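Local coordinates for protein O-methyltransferase (Saccharopolyspora spinosa, PDB 4CE0) that probably methylates the 4'-hydroxyl of the rhamnose of spinosyns during antibiotic biosynthesis, using S-adenosyl-L-methionine as methyl donor and a bound magnesium ion, at residues C66-L71 / R94-A99. Numbering follows the deposited sequence.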
# COMPACT_ATOMS: atom_id res chain seq x y z
N CYS A 66 -1.24 11.55 16.81
CA CYS A 66 -0.70 11.28 18.15
C CYS A 66 0.75 10.76 18.15
O CYS A 66 1.59 11.20 18.92
CB CYS A 66 -1.61 10.30 18.92
SG CYS A 66 -3.28 10.96 19.27
N VAL A 67 1.02 9.76 17.33
CA VAL A 67 2.34 9.18 17.27
C VAL A 67 3.31 10.27 16.80
O VAL A 67 4.40 10.38 17.36
CB VAL A 67 2.37 7.98 16.27
CG1 VAL A 67 3.83 7.49 16.00
CG2 VAL A 67 1.45 6.85 16.77
N GLU A 68 2.91 11.07 15.80
CA GLU A 68 3.81 12.10 15.25
C GLU A 68 4.13 13.18 16.28
O GLU A 68 5.25 13.71 16.31
CB GLU A 68 3.27 12.73 13.95
CG GLU A 68 3.52 11.84 12.71
CD GLU A 68 2.98 12.39 11.41
OE1 GLU A 68 2.55 13.55 11.41
OE2 GLU A 68 3.00 11.66 10.40
N ALA A 69 3.15 13.48 17.13
CA ALA A 69 3.28 14.55 18.13
C ALA A 69 4.24 14.11 19.21
O ALA A 69 5.12 14.87 19.66
CB ALA A 69 1.92 14.90 18.73
N VAL A 70 4.08 12.86 19.63
CA VAL A 70 4.96 12.25 20.61
C VAL A 70 6.42 12.22 20.13
O VAL A 70 7.35 12.45 20.92
CB VAL A 70 4.48 10.83 20.91
CG1 VAL A 70 5.61 9.88 21.17
CG2 VAL A 70 3.45 10.83 22.07
N LEU A 71 6.61 11.89 18.86
CA LEU A 71 7.94 11.87 18.27
C LEU A 71 8.54 13.29 18.18
O LEU A 71 9.68 13.50 18.55
CB LEU A 71 7.93 11.23 16.89
CG LEU A 71 7.61 9.74 16.79
CD1 LEU A 71 7.79 9.30 15.34
CD2 LEU A 71 8.43 8.87 17.73
N ARG A 94 3.85 0.89 13.98
CA ARG A 94 5.20 0.43 13.65
C ARG A 94 5.67 1.10 12.37
O ARG A 94 6.85 1.44 12.20
CB ARG A 94 5.25 -1.09 13.51
CG ARG A 94 6.60 -1.66 12.97
CD ARG A 94 7.78 -1.49 13.90
NE ARG A 94 9.08 -1.79 13.26
CZ ARG A 94 9.88 -0.88 12.71
NH1 ARG A 94 9.54 0.41 12.64
NH2 ARG A 94 11.03 -1.25 12.19
N ALA A 95 4.73 1.34 11.47
CA ALA A 95 5.10 1.95 10.18
C ALA A 95 5.44 3.43 10.36
O ALA A 95 6.32 3.96 9.68
CB ALA A 95 4.00 1.76 9.17
N VAL A 96 4.77 4.11 11.28
CA VAL A 96 5.12 5.51 11.52
C VAL A 96 6.58 5.62 12.03
O VAL A 96 7.37 6.43 11.51
CB VAL A 96 4.17 6.19 12.48
CG1 VAL A 96 4.57 7.65 12.62
CG2 VAL A 96 2.72 6.08 11.97
N LEU A 97 6.94 4.80 13.03
CA LEU A 97 8.33 4.70 13.49
C LEU A 97 9.30 4.46 12.33
O LEU A 97 10.36 5.07 12.26
CB LEU A 97 8.51 3.56 14.51
CG LEU A 97 7.71 3.67 15.81
CD1 LEU A 97 8.04 2.48 16.70
CD2 LEU A 97 8.00 4.98 16.50
N GLN A 98 8.96 3.51 11.47
CA GLN A 98 9.74 3.27 10.26
C GLN A 98 9.82 4.53 9.41
O GLN A 98 10.87 4.84 8.88
CB GLN A 98 9.10 2.14 9.43
CG GLN A 98 9.90 1.74 8.20
CD GLN A 98 11.23 1.14 8.56
OE1 GLN A 98 12.25 1.43 7.91
NE2 GLN A 98 11.25 0.31 9.59
N ALA A 99 8.71 5.26 9.25
CA ALA A 99 8.73 6.44 8.35
C ALA A 99 9.65 7.51 8.93
O ALA A 99 10.24 8.30 8.20
CB ALA A 99 7.35 7.01 8.16
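Val67 overlaps Val96 methyl against methyl, joining two neighbouring helices on one face of the Rossmann-like sheet found in S-adenosylmethionine-dependent methyltransferases. Helices 56-73 and 88-100 flank strand 78-82 in sequence, and the strand supplies the floor: Val67 and Leu97 both rest on its Phe79, which identifies this pair as part of the helix layer over the sheet. The axes of segments 66-71 and 94-99 approach to 10.4 Å and are inclined at 43°, so the two segments run in broadly the same N-to-C direction, though clearly skewed. Their backbones are nearest at Val67 and Val96, whose CA atoms are 7.4 Å apart. Here the valines meet tip to tip, with Val67 CG1 only 3.5 Å from Val96 CG1, tighter than ordinary van der Waals contact. In both residues CG1 is the branch turned away from the backbone N (chi1 170° in Val67, -177° in Val96), which sends it across the gap. Val67 CG1 also lies 3.8 Å from Val96 CB, so it meets the branch point as well as the methyl. Beside this pair, Glu68 brings its aliphatic CG to 4.3 Å from Val96 CG1, while its carboxylate atom OE2 accepts a hydrogen bond from Gln64 of its own helix. Helix 6-16 covers this flank, its Leu9 touching both Glu68 and Ala99. No hydrogen bond links the two segments; apolar packing dominates the 188 Å² buried between them. Farther along, Leu71 and Leu97 cross at about a right angle and touch through one methyl each, with Leu71 CD2 4.1 Å from Leu97 CD2.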